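Mn transporter subunit (PDB 3UJP) binds manganese(II) and, as the MntC subunit of a cyanobacterial manganese transporter, probably delivers it for uptake. Local coordinates at residues V186-N189 / Q190-L193; Y213-P216 / I217-E220; Q222-P225 / K226-Q229; I232-V235 / K236-V240. All coordinates share one frame; numbering follows the deposited sequence.

Interaction 1. Residues V186-N189 / Q190-L193; sequences VPAN and QRFL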
ATOM      1  N   VAL A 186      -2.344  38.196 -16.774  1.00 86.98           N
ATOM      2  CA  VAL A 186      -1.445  39.264 -16.344  1.00 93.26           C
ATOM      3  C   VAL A 186      -0.562  39.761 -17.523  1.00 96.87           C
ATOM      4  O   VAL A 186       0.062  38.961 -18.220  1.00 98.29           O
ATOM      5  CB  VAL A 186      -0.608  38.799 -15.101  1.00 91.08           C
ATOM      6  CG1 VAL A 186      -0.532  37.273 -15.040  1.00 82.32           C
ATOM      7  CG2 VAL A 186       0.780  39.431 -15.081  1.00 98.51           C
ATOM      8  N   PRO A 187      -0.544  41.089 -17.768  1.00 99.07           N
ATOM      9  CA  PRO A 187       0.129  41.782 -18.887  1.00 97.55           C
ATOM     10  C   PRO A 187       1.655  41.709 -18.850  1.00102.00           C
ATOM     11  O   PRO A 187       2.213  41.846 -17.764  1.00102.42           O
ATOM     12  CB  PRO A 187      -0.292  43.237 -18.691  1.00100.30           C
ATOM     13  CG  PRO A 187      -0.664  43.331 -17.255  1.00103.98           C
ATOM     14  CD  PRO A 187      -1.272  42.030 -16.903  1.00 95.19           C
ATOM     15  N   ALA A 188       2.312  41.539 -19.998  1.00102.15           N
ATOM     16  CA  ALA A 188       3.766  41.260 -20.037  1.00105.88           C
ATOM     17  C   ALA A 188       4.675  42.156 -19.157  1.00103.92           C
ATOM     18  O   ALA A 188       5.738  41.724 -18.699  1.00 97.09           O
ATOM     19  CB  ALA A 188       4.273  41.223 -21.484  1.00 96.90           C
ATOM     20  N   ASN A 189       4.257  43.393 -18.922  1.00102.11           N
ATOM     21  CA  ASN A 189       5.065  44.330 -18.143  1.00103.71           C
ATOM     22  C   ASN A 189       4.732  44.304 -16.650  1.00 99.58           C
ATOM     23  O   ASN A 189       5.198  45.153 -15.887  1.00100.59           O
ATOM     24  CB  ASN A 189       4.953  45.755 -18.719  1.00106.67           C
ATOM     25  CG  ASN A 189       3.511  46.190 -18.939  1.00109.21           C
ATOM     26  OD1 ASN A 189       2.625  45.861 -18.151  1.00108.93           O
ATOM     27  ND2 ASN A 189       3.268  46.921 -20.026  1.00111.65           N
ATOM     28  N   GLN A 190       3.909  43.333 -16.246  1.00100.45           N
ATOM     29  CA  GLN A 190       3.625  43.077 -14.827  1.00103.38           C
ATOM     30  C   GLN A 190       3.900  41.612 -14.485  1.00 99.55           C
ATOM     31  O   GLN A 190       3.473  41.134 -13.438  1.00 93.00           O
ATOM     32  CB  GLN A 190       2.158  43.368 -14.459  1.00103.68           C
ATOM     33  CG  GLN A 190       1.575  44.689 -14.956  1.00110.84           C
ATOM     34  CD  GLN A 190       0.063  44.795 -14.717  1.00113.26           C
ATOM     35  OE1 GLN A 190      -0.639  45.535 -15.408  1.00106.20           O
ATOM     36  NE2 GLN A 190      -0.432  44.052 -13.731  1.00113.68           N
ATOM     37  N   ARG A 191       4.578  40.890 -15.373  1.00 99.55           N
ATOM     38  CA  ARG A 191       4.712  39.450 -15.190  1.00 92.77           C
ATOM     39  C   ARG A 191       5.924  39.094 -14.329  1.00 93.89           C
ATOM     40  O   ARG A 191       6.861  38.434 -14.781  1.00 98.50           O
ATOM     41  CB  ARG A 191       4.725  38.720 -16.538  1.00 94.66           C
ATOM     42  CG  ARG A 191       3.587  37.697 -16.682  1.00 97.19           C
ATOM     43  CD  ARG A 191       3.414  37.181 -18.107  1.00 97.50           C
ATOM     44  NE  ARG A 191       2.357  37.901 -18.808  1.00 97.33           N
ATOM     45  CZ  ARG A 191       2.110  37.796 -20.109  1.00 97.81           C
ATOM     46  NH1 ARG A 191       2.850  37.002 -20.864  1.00 94.89           N
ATOM     47  NH2 ARG A 191       1.126  38.494 -20.657  1.00 95.44           N
ATOM     48  N   PHE A 192       5.882  39.527 -13.070  1.00 89.08           N
ATOM     49  CA  PHE A 192       7.012  39.377 -12.153  1.00 83.66           C
ATOM     50  C   PHE A 192       6.712  38.409 -11.015  1.00 79.44           C
ATOM     51  O   PHE A 192       5.760  38.580 -10.243  1.00 81.19           O
ATOM     52  CB  PHE A 192       7.464  40.740 -11.602  1.00 89.74           C
ATOM     53  CG  PHE A 192       7.924  41.700 -12.671  1.00 93.56           C
ATOM     54  CD1 PHE A 192       7.129  42.770 -13.051  1.00 96.59           C
ATOM     55  CD2 PHE A 192       9.140  41.514 -13.315  1.00 95.75           C
ATOM     56  CE1 PHE A 192       7.538  43.646 -14.049  1.00 99.32           C
ATOM     57  CE2 PHE A 192       9.557  42.388 -14.313  1.00100.07           C
ATOM     58  CZ  PHE A 192       8.750  43.453 -14.683  1.00102.64           C
ATOM     59  N   LEU A 193       7.559  37.392 -10.918  1.00 79.38           N
ATOM     60  CA  LEU A 193       7.377  36.298  -9.973  1.00 76.02           C
ATOM     61  C   LEU A 193       8.409  36.406  -8.849  1.00 77.55           C
ATOM     62  O   LEU A 193       9.569  36.013  -8.998  1.00 78.61           O
ATOM     63  CB  LEU A 193       7.515  34.957 -10.699  1.00 76.55           C
ATOM     64  CG  LEU A 193       6.855  33.734 -10.092  1.00 68.53           C
ATOM     65  CD1 LEU A 193       7.607  32.509 -10.554  1.00 62.97           C
ATOM     66  CD2 LEU A 193       6.817  33.812  -8.568  1.00 72.53           C
TER
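Arg191 folds back along the loop to the carbonyl of Val186. Arg191 CB lies 3.8 Å from Ala188 O. Next, Arg191 CG packs against the valine, 3.7 Å from Val186 CG2. CD carries the chain past the carbonyl, and a bend about CG-CD (chi3 -97°) turns Arg191 NE inward, where it donates to Val186 O at 2.6 Å. The same oxygen receives Arg191 NH2 at 2.7 Å; N-H...O angles of 137° and 130° fit a side-on grip on one acceptor, with the oxygen a little out of the guanidinium plane. Ala188 CA sits over one guanidinium face, toward its rim. Replacing Arg191 with an alanine would probably leave Val186 O without both of these donors and open a gap beside Ala188.

The backbone turns in the same place: Gln190 N donates to Pro187 O at 2.7 Å, and Arg191 is the centre of an inverse gamma turn, with a weak bond from Phe192 N to Gln190 O. The chain then enters strand 192-195, which pairs with strand 210-213. Two N-H groups meeting one neutral oxygen would tend to fix the rotation of the guanidinium, and its positive charge would probably polarise the Val186 carbonyl.

Interaction 2. Residues Y213-P216 / I217-E220; sequences YMWP and INAE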
ATOM      1  N   TYR A 213      14.076  36.603  -7.019  1.00 83.06           N
ATOM      2  CA  TYR A 213      14.251  35.706  -5.878  1.00 77.92           C
ATOM      3  C   TYR A 213      15.115  36.293  -4.756  1.00 81.74           C
ATOM      4  O   TYR A 213      15.983  37.134  -5.004  1.00 87.50           O
ATOM      5  CB  TYR A 213      14.802  34.362  -6.345  1.00 74.00           C
ATOM      6  CG  TYR A 213      15.999  34.459  -7.246  1.00 76.57           C
ATOM      7  CD1 TYR A 213      17.240  34.833  -6.741  1.00 77.86           C
ATOM      8  CD2 TYR A 213      15.904  34.148  -8.600  1.00 79.48           C
ATOM      9  CE1 TYR A 213      18.361  34.910  -7.558  1.00 77.91           C
ATOM     10  CE2 TYR A 213      17.021  34.218  -9.440  1.00 78.60           C
ATOM     11  CZ  TYR A 213      18.254  34.599  -8.908  1.00 85.30           C
ATOM     12  OH  TYR A 213      19.380  34.673  -9.710  1.00 86.98           O
ATOM     13  N   MET A 214      14.869  35.864  -3.522  1.00 76.08           N
ATOM     14  CA  MET A 214      15.639  36.364  -2.385  1.00 78.00           C
ATOM     15  C   MET A 214      16.994  35.642  -2.285  1.00 79.95           C
ATOM     16  O   MET A 214      17.943  36.154  -1.678  1.00 84.96           O
ATOM     17  CB  MET A 214      14.840  36.236  -1.094  1.00 74.42           C
ATOM     18  CG  MET A 214      15.151  37.285  -0.078  1.00 71.69           C
ATOM     19  SD  MET A 214      13.723  37.515   0.992  1.00 88.55           S
ATOM     20  CE  MET A 214      13.711  35.995   1.955  1.00 73.22           C
ATOM     21  N   TRP A 215      17.065  34.455  -2.899  1.00 75.50           N
ATOM     22  CA  TRP A 215      18.307  33.691  -3.056  1.00 71.55           C
ATOM     23  C   TRP A 215      18.165  32.614  -4.135  1.00 68.86           C
ATOM     24  O   TRP A 215      17.123  31.952  -4.237  1.00 68.95           O
ATOM     25  CB  TRP A 215      18.756  33.073  -1.730  1.00 68.65           C
ATOM     26  CG  TRP A 215      17.845  32.042  -1.213  1.00 64.01           C
ATOM     27  CD1 TRP A 215      17.832  30.740  -1.549  1.00 69.27           C
ATOM     28  CD2 TRP A 215      16.800  32.226  -0.255  1.00 64.70           C
ATOM     29  NE1 TRP A 215      16.851  30.087  -0.858  1.00 69.92           N
ATOM     30  CE2 TRP A 215      16.199  30.982  -0.056  1.00 64.73           C
ATOM     31  CE3 TRP A 215      16.331  33.326   0.464  1.00 71.81           C
ATOM     32  CZ2 TRP A 215      15.147  30.792   0.832  1.00 69.03           C
ATOM     33  CZ3 TRP A 215      15.290  33.146   1.339  1.00 73.35           C
ATOM     34  CH2 TRP A 215      14.706  31.886   1.521  1.00 72.40           C
ATOM     35  N   PRO A 216      19.229  32.436  -4.934  1.00 71.36           N
ATOM     36  CA  PRO A 216      19.218  31.612  -6.141  1.00 71.00           C
ATOM     37  C   PRO A 216      18.678  30.230  -5.847  1.00 69.99           C
ATOM     38  O   PRO A 216      17.676  29.813  -6.454  1.00 71.50           O
ATOM     39  CB  PRO A 216      20.705  31.510  -6.497  1.00 72.33           C
ATOM     40  CG  PRO A 216      21.353  32.700  -5.890  1.00 71.18           C
ATOM     41  CD  PRO A 216      20.580  32.943  -4.623  1.00 72.09           C
ATOM     42  N   ILE A 217      19.354  29.541  -4.918  1.00 71.06           N
ATOM     43  CA  ILE A 217      19.087  28.151  -4.553  1.00 64.65           C
ATOM     44  C   ILE A 217      19.464  28.008  -3.080  1.00 63.87           C
ATOM     45  O   ILE A 217      19.919  28.956  -2.487  1.00 69.80           O
ATOM     46  CB  ILE A 217      19.939  27.239  -5.411  1.00 63.30           C
ATOM     47  CG1 ILE A 217      19.365  25.823  -5.493  1.00 65.01           C
ATOM     48  CG2 ILE A 217      21.358  27.264  -4.930  1.00 68.92           C
ATOM     49  CD1 ILE A 217      20.193  24.887  -6.376  1.00 61.39           C
ATOM     50  N   ASN A 218      19.288  26.845  -2.479  1.00 63.69           N
ATOM     51  CA  ASN A 218      19.552  26.705  -1.045  1.00 68.37           C
ATOM     52  C   ASN A 218      20.967  26.306  -0.657  1.00 75.60           C
ATOM     53  O   ASN A 218      21.571  25.468  -1.298  1.00 78.83           O
ATOM     54  CB  ASN A 218      18.626  25.656  -0.483  1.00 68.41           C
ATOM     55  CG  ASN A 218      17.206  25.982  -0.727  1.00 67.77           C
ATOM     56  OD1 ASN A 218      16.566  25.422  -1.609  1.00 72.07           O
ATOM     57  ND2 ASN A 218      16.694  26.912   0.044  1.00 62.40           N
ATOM     58  N   ALA A 219      21.606  26.969   0.304  1.00 72.08           N
ATOM     59  CA  ALA A 219      23.062  26.765   0.342  1.00 74.96           C
ATOM     60  C   ALA A 219      23.851  26.731   1.654  1.00 83.32           C
ATOM     61  O   ALA A 219      25.086  26.623   1.623  1.00 88.06           O
ATOM     62  CB  ALA A 219      23.746  27.726  -0.651  1.00 79.18           C
ATOM     63  N   GLU A 220      23.152  26.819   2.780  1.00 86.15           N
ATOM     64  CA  GLU A 220      23.797  26.793   4.087  1.00 98.62           C
ATOM     65  C   GLU A 220      23.851  28.186   4.705  1.00 86.46           C
ATOM     66  O   GLU A 220      23.340  28.409   5.803  1.00 81.46           O
ATOM     67  CB  GLU A 220      25.208  26.211   3.976  1.00 96.17           C
ATOM     68  CG  GLU A 220      25.304  24.980   3.089  1.00 97.62           C
ATOM     69  CD  GLU A 220      24.920  23.707   3.817  1.00107.17           C
ATOM     70  OE1 GLU A 220      25.056  23.665   5.058  1.00113.54           O
ATOM     71  OE2 GLU A 220      24.484  22.747   3.147  1.00103.16           O
TER
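Trp215 meets Ile217 and Asn218 through the pyrrole edge of its indole. The first kind of contact is that of a ring edge with a carbonyl: Ile217 O lies near the ring plane, 2.9 Å from Trp215 CD1, and the carbonyl carbon of Ile217 lies in that plane too. No clear hydrogen bond is formed here. With CG set between its own backbone N and carbonyl carbon (chi1 66°), the indole turns toward the following peptide, which is how it can meet a carbonyl only two residues on. The Asn218 side-chain amide stands at the ring edge beside NE1, with the ring and amide planes 64° apart.

This loop, between strand 210-213 and helix 225-236, turns a corner at Met214 and runs to the metal site: the Asn218 side chain comes within about 3 Å of the bound manganese and touches His66, one of its ligands. Backbone hydrogen bonds between Trp215 and both Cys196 and Gly198 hold the loop against the segment carrying another ligand, Glu197.

Apolar contact across the segments is slight, with Pro216 CB 4.5 Å from Ile217 CB. Pro216 turns its ring instead to the loop at Ile119 and Asp121. Charge enters at the far end, where Glu220 OE2 forms a salt bridge with Arg93 NH1.

Interaction 3. Residues Q222-P225 / K226-Q229; sequences QFTP and KQVQ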
ATOM      1  N   GLN A 222      22.422  31.081   5.366  1.00 76.87           N
ATOM      2  CA  GLN A 222      21.122  31.741   5.381  1.00 75.48           C
ATOM      3  C   GLN A 222      21.154  33.031   4.567  1.00 77.51           C
ATOM      4  O   GLN A 222      22.165  33.730   4.534  1.00 75.10           O
ATOM      5  CB  GLN A 222      20.686  32.036   6.817  1.00 71.83           C
ATOM      6  CG  GLN A 222      21.175  31.019   7.835  1.00 72.68           C
ATOM      7  CD  GLN A 222      20.233  30.875   9.014  1.00 79.42           C
ATOM      8  OE1 GLN A 222      19.180  31.512   9.063  1.00 87.09           O
ATOM      9  NE2 GLN A 222      20.607  30.035   9.972  1.00 81.70           N
ATOM     10  N   PHE A 223      20.039  33.338   3.911  1.00 73.86           N
ATOM     11  CA  PHE A 223      19.943  34.527   3.102  1.00 73.40           C
ATOM     12  C   PHE A 223      20.427  35.679   3.961  1.00 73.51           C
ATOM     13  O   PHE A 223      20.547  35.580   5.191  1.00 75.25           O
ATOM     14  CB  PHE A 223      18.529  34.768   2.559  1.00 73.26           C
ATOM     15  CG  PHE A 223      17.582  35.255   3.594  1.00 73.35           C
ATOM     16  CD1 PHE A 223      17.682  36.546   4.095  1.00 75.83           C
ATOM     17  CD2 PHE A 223      16.624  34.417   4.104  1.00 69.52           C
ATOM     18  CE1 PHE A 223      16.844  36.988   5.087  1.00 74.65           C
ATOM     19  CE2 PHE A 223      15.780  34.854   5.091  1.00 73.11           C
ATOM     20  CZ  PHE A 223      15.894  36.144   5.592  1.00 69.79           C
ATOM     21  N   THR A 224      20.681  36.784   3.288  1.00 70.52           N
ATOM     22  CA  THR A 224      21.378  37.898   3.887  1.00 72.44           C
ATOM     23  C   THR A 224      20.532  39.169   3.723  1.00 76.96           C
ATOM     24  O   THR A 224      19.546  39.175   2.970  1.00 78.40           O
ATOM     25  CB  THR A 224      22.726  38.036   3.203  1.00 65.04           C
ATOM     26  OG1 THR A 224      22.634  38.939   2.089  1.00 64.99           O
ATOM     27  CG2 THR A 224      23.228  36.654   2.737  1.00 73.12           C
ATOM     28  N   PRO A 225      20.880  40.238   4.447  1.00 76.83           N
ATOM     29  CA  PRO A 225      20.008  41.410   4.395  1.00 75.64           C
ATOM     30  C   PRO A 225      20.275  42.342   3.206  1.00 79.18           C
ATOM     31  O   PRO A 225      19.441  43.234   2.986  1.00 78.41           O
ATOM     32  CB  PRO A 225      20.299  42.116   5.718  1.00 74.91           C
ATOM     33  CG  PRO A 225      21.153  41.161   6.502  1.00 74.83           C
ATOM     34  CD  PRO A 225      21.874  40.351   5.516  1.00 72.85           C
ATOM     35  N   LYS A 226      21.387  42.157   2.479  1.00 74.39           N
ATOM     36  CA  LYS A 226      21.559  42.810   1.175  1.00 78.93           C
ATOM     37  C   LYS A 226      20.652  42.080   0.183  1.00 80.12           C
ATOM     38  O   LYS A 226      20.200  42.664  -0.808  1.00 75.89           O
ATOM     39  CB  LYS A 226      23.022  42.819   0.693  1.00 76.24           C
ATOM     40  CG  LYS A 226      23.297  43.651  -0.580  1.00 80.28           C
ATOM     41  CD  LYS A 226      24.751  43.501  -1.123  1.00101.51           C
ATOM     42  CE  LYS A 226      25.380  44.837  -1.639  1.00107.37           C
ATOM     43  NZ  LYS A 226      26.878  44.817  -1.914  1.00 93.42           N
ATOM     44  N   GLN A 227      20.357  40.812   0.474  1.00 79.98           N
ATOM     45  CA  GLN A 227      19.505  40.019  -0.405  1.00 74.54           C
ATOM     46  C   GLN A 227      18.043  40.411  -0.272  1.00 80.00           C
ATOM     47  O   GLN A 227      17.400  40.730  -1.273  1.00 83.23           O
ATOM     48  CB  GLN A 227      19.702  38.521  -0.194  1.00 73.09           C
ATOM     49  CG  GLN A 227      20.893  37.944  -0.960  1.00 75.08           C
ATOM     50  CD  GLN A 227      21.142  36.467  -0.647  1.00 76.45           C
ATOM     51  OE1 GLN A 227      20.924  36.013   0.479  1.00 76.09           O
ATOM     52  NE2 GLN A 227      21.593  35.715  -1.646  1.00 67.86           N
ATOM     53  N   VAL A 228      17.509  40.405   0.943  1.00 75.48           N
ATOM     54  CA  VAL A 228      16.150  40.896   1.114  1.00 71.45           C
ATOM     55  C   VAL A 228      16.074  42.330   0.642  1.00 74.37           C
ATOM     56  O   VAL A 228      14.997  42.802   0.278  1.00 82.35           O
ATOM     57  CB  VAL A 228      15.714  40.876   2.545  1.00 66.65           C
ATOM     58  CG1 VAL A 228      16.714  40.089   3.381  1.00 75.46           C
ATOM     59  CG2 VAL A 228      15.591  42.288   3.049  1.00 65.57           C
ATOM     60  N   GLN A 229      17.221  43.015   0.654  1.00 75.01           N
ATOM     61  CA  GLN A 229      17.304  44.425   0.281  1.00 79.76           C
ATOM     62  C   GLN A 229      17.130  44.602  -1.210  1.00 82.70           C
ATOM     63  O   GLN A 229      16.328  45.418  -1.651  1.00 88.16           O
ATOM     64  CB  GLN A 229      18.647  45.030   0.713  1.00 87.34           C
ATOM     65  CG  GLN A 229      18.884  46.452   0.230  1.00 91.49           C
ATOM     66  CD  GLN A 229      17.776  47.399   0.674  1.00105.88           C
ATOM     67  OE1 GLN A 229      17.116  47.164   1.696  1.00 94.17           O
ATOM     68  NE2 GLN A 229      17.556  48.475  -0.098  1.00103.89           N
TER
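Thr224 and Gln227 hold each other in both directions at the start of helix 225-236. Gln227 OE1 accepts from Thr224 N at 2.9 Å, the N-H arriving in the carbonyl plane on a lone pair. In return, Gln227 N makes a weak, long bond of 3.4 Å to Thr224 OG1. This is a capping box, with Thr224 as the N-cap: backbone N-H and side chain of each residue serve the other. The first full helical bond follows directly, from Val228 N to Thr224 O at 3.1 Å and nearly straight (164°).

A CG beside the backbone N (chi1 -83°) and an extended chain beyond it carry Gln227 OE1 back to the N-cap residue, 3.3 Å from Thr224 CG2. The Gln227 side chain also rests on Trp215. With a leucine in place of Gln227, Thr224 N would probably lose this acceptor, and the N-cap would be left with half of its box.

Further out, Phe223 lays its ring obliquely against the helix, Phe223 CE1 3.5 Å from Val228 CG1. Its ring also meets that of Trp215, and its side chain touches Met214 and Ser250. Deeper in the helix, Lys226 O accepts from Thr230 OG1.

Interaction 4. Residues I232-V235 / K236-V240; sequences IEEV and KTNNV
Thr237 has its hydroxyl rotated to the side of its backbone N (chi1 -91°), which brings OG1 back to the last turn of the helix at Glu233. Asn238 has CG likewise beside its backbone N (chi1 -47°), while the Glu234 chain bends at chi2 (-65°); the two side chains run next to each other in the same direction, which brings the amide nitrogen Asn238 ND2 beside Glu234 OE2.

From these settings two groups of bonds follow. Glu233 O accepts the regular helical bond from Thr237 N at 2.9 Å, and Thr237 OG1 adds a weak one to the same oxygen, Glu233 O, at 2.8 Å, so a carbonyl near the helix end has two donors from one residue. Asn238 ND2 makes a weak bond of 3.3 Å to Glu234 OE2, with the two planar groups well away from coplanar. The aliphatic part of Lys236 lies against the carbonyl one helical turn earlier, Lys236 CD 3.5 Å from Ile232 O. An apolar contact joins the two buried valines: Val235 CG2 lies 4.1 Å from Val240 CB. Val235 also rests on Thr261, and Val240 on Val194 of strand 192-195.

Between these valines the chain reverses through a type I beta turn from Lys236 to Asn239. The Glu233 carbonyl thus receives a backbone donor and, weakly, a side-chain donor as the helix unwinds. The arrangement is a C-terminal helix end that passes through a type I turn toward strand 242-246, in an alpha/beta lobe of this metal-binding protein family.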
ATOM      1  N   ILE A 232      13.734  44.219  -2.030  1.00 89.04           N
ATOM      2  CA  ILE A 232      12.911  45.369  -1.673  1.00 85.66           C
ATOM      3  C   ILE A 232      12.996  46.457  -2.759  1.00 90.18           C
ATOM      4  O   ILE A 232      12.068  47.244  -2.930  1.00 90.31           O
ATOM      5  CB  ILE A 232      13.255  45.884  -0.243  1.00 78.04           C
ATOM      6  CG1 ILE A 232      12.424  45.113   0.779  1.00 80.60           C
ATOM      7  CG2 ILE A 232      12.982  47.356  -0.103  1.00 83.43           C
ATOM      8  CD1 ILE A 232      12.761  45.394   2.221  1.00 81.53           C
ATOM      9  N   GLU A 233      14.091  46.478  -3.517  1.00 87.61           N
ATOM     10  CA  GLU A 233      14.251  47.501  -4.542  1.00 90.58           C
ATOM     11  C   GLU A 233      13.675  47.067  -5.880  1.00 95.32           C
ATOM     12  O   GLU A 233      13.049  47.871  -6.553  1.00103.17           O
ATOM     13  CB  GLU A 233      15.705  47.964  -4.669  1.00 94.19           C
ATOM     14  CG  GLU A 233      16.624  47.096  -5.523  1.00 92.47           C
ATOM     15  CD  GLU A 233      18.104  47.317  -5.175  1.00 99.17           C
ATOM     16  OE1 GLU A 233      18.375  47.900  -4.094  1.00 95.77           O
ATOM     17  OE2 GLU A 233      18.990  46.912  -5.974  1.00 95.80           O
ATOM     18  N   GLU A 234      13.845  45.816  -6.245  1.00 95.42           N
ATOM     19  CA  GLU A 234      13.279  45.342  -7.484  1.00 94.19           C
ATOM     20  C   GLU A 234      11.776  45.428  -7.432  1.00 93.79           C
ATOM     21  O   GLU A 234      11.127  45.622  -8.440  1.00 96.57           O
ATOM     22  CB  GLU A 234      13.757  43.948  -7.832  1.00 88.81           C
ATOM     23  CG  GLU A 234      15.068  43.938  -8.566  1.00 89.81           C
ATOM     24  CD  GLU A 234      14.989  44.591  -9.918  1.00 96.68           C
ATOM     25  OE1 GLU A 234      15.819  45.466 -10.228  1.00105.36           O
ATOM     26  OE2 GLU A 234      14.101  44.220 -10.685  1.00 93.79           O
ATOM     27  N   VAL A 235      11.194  45.255  -6.263  1.00 91.26           N
ATOM     28  CA  VAL A 235       9.752  45.346  -6.208  1.00 94.49           C
ATOM     29  C   VAL A 235       9.208  46.726  -6.511  1.00 94.99           C
ATOM     30  O   VAL A 235       8.372  46.909  -7.377  1.00 94.77           O
ATOM     31  CB  VAL A 235       9.280  45.084  -4.802  1.00 93.45           C
ATOM     32  CG1 VAL A 235       8.484  46.266  -4.334  1.00 94.90           C
ATOM     33  CG2 VAL A 235       8.457  43.851  -4.734  1.00 77.01           C
ATOM     34  N   LYS A 236       9.751  47.717  -5.844  1.00 94.87           N
ATOM     35  CA  LYS A 236       9.224  49.038  -6.001  1.00 95.37           C
ATOM     36  C   LYS A 236       9.499  49.334  -7.424  1.00 94.86           C
ATOM     37  O   LYS A 236       8.683  49.826  -8.167  1.00 88.27           O
ATOM     38  CB  LYS A 236       9.983  49.997  -5.110  1.00 98.90           C
ATOM     39  CG  LYS A 236       9.706  49.795  -3.647  1.00 98.91           C
ATOM     40  CD  LYS A 236      10.760  50.450  -2.795  1.00102.75           C
ATOM     41  CE  LYS A 236      10.325  51.824  -2.329  1.00114.74           C
ATOM     42  NZ  LYS A 236      11.475  52.657  -1.870  1.00111.58           N
ATOM     43  N   THR A 237      10.669  48.913  -7.819  1.00 97.99           N
ATOM     44  CA  THR A 237      11.215  49.318  -9.059  1.00 99.37           C
ATOM     45  C   THR A 237      10.193  48.807 -10.014  1.00 98.72           C
ATOM     46  O   THR A 237      10.173  49.181 -11.163  1.00103.96           O
ATOM     47  CB  THR A 237      12.552  48.645  -9.307  1.00104.47           C
ATOM     48  OG1 THR A 237      13.602  49.465  -8.785  1.00103.99           O
ATOM     49  CG2 THR A 237      12.779  48.458 -10.777  1.00106.58           C
ATOM     50  N   ASN A 238       9.389  47.858  -9.589  1.00 95.48           N
ATOM     51  CA  ASN A 238       8.374  47.411 -10.507  1.00 95.18           C
ATOM     52  C   ASN A 238       6.985  47.344  -9.980  1.00 94.55           C
ATOM     53  O   ASN A 238       6.093  46.809 -10.613  1.00 90.51           O
ATOM     54  CB  ASN A 238       8.831  46.158 -11.182  1.00 94.47           C
ATOM     55  CG  ASN A 238      10.217  46.299 -11.664  1.00 99.48           C
ATOM     56  OD1 ASN A 238      10.529  47.247 -12.362  1.00 98.66           O
ATOM     57  ND2 ASN A 238      11.085  45.408 -11.242  1.00 97.63           N
ATOM     58  N   ASN A 239       6.778  47.913  -8.815  1.00100.29           N
ATOM     59  CA  ASN A 239       5.416  48.018  -8.396  1.00 96.69           C
ATOM     60  C   ASN A 239       4.799  46.661  -8.569  1.00 96.24           C
ATOM     61  O   ASN A 239       3.981  46.483  -9.439  1.00 99.94           O
ATOM     62  CB  ASN A 239       4.687  49.035  -9.251  1.00 94.17           C
ATOM     63  CG  ASN A 239       5.123  50.441  -8.971  1.00 91.38           C
ATOM     64  OD1 ASN A 239       4.562  51.112  -8.125  1.00 91.86           O
ATOM     65  ND2 ASN A 239       6.118  50.897  -9.682  1.00 88.21           N
ATOM     66  N   VAL A 240       5.289  45.674  -7.838  1.00 90.22           N
ATOM     67  CA  VAL A 240       4.716  44.325  -7.891  1.00 86.47           C
ATOM     68  C   VAL A 240       3.712  44.134  -6.764  1.00 90.09           C
ATOM     69  O   VAL A 240       4.044  44.311  -5.598  1.00 87.30           O
ATOM     70  CB  VAL A 240       5.773  43.222  -7.832  1.00 79.66           C
ATOM     71  CG1 VAL A 240       5.094  41.881  -7.804  1.00 77.38           C
ATOM     72  CG2 VAL A 240       6.678  43.306  -9.039  1.00 86.84           C
TER

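The four contacts follow one another along the chain, from the loop after helix 158-183 to the approach to strand 242-246. Interactions 2 and 3 join through aromatic rings: Trp215 CZ3 lies 3.3 Å from Phe223 CD2, with the ring planes only about 5° apart. Interactions 3 and 4 mark the two ends of helix 225-236, their centres 15 Å apart. Interaction 4 returns to interaction 1, where Phe192 CB packs 3.7 Å from Val240 CG2. Only interaction 2 reaches the manganese, the side chain of Asn218 being about 3 Å from it; the side chain of Phe223 in interaction 3 stays about 13 Å from the metal. The side chain of Arg191 in interaction 1 is instead about 9 Å from a bound zinc.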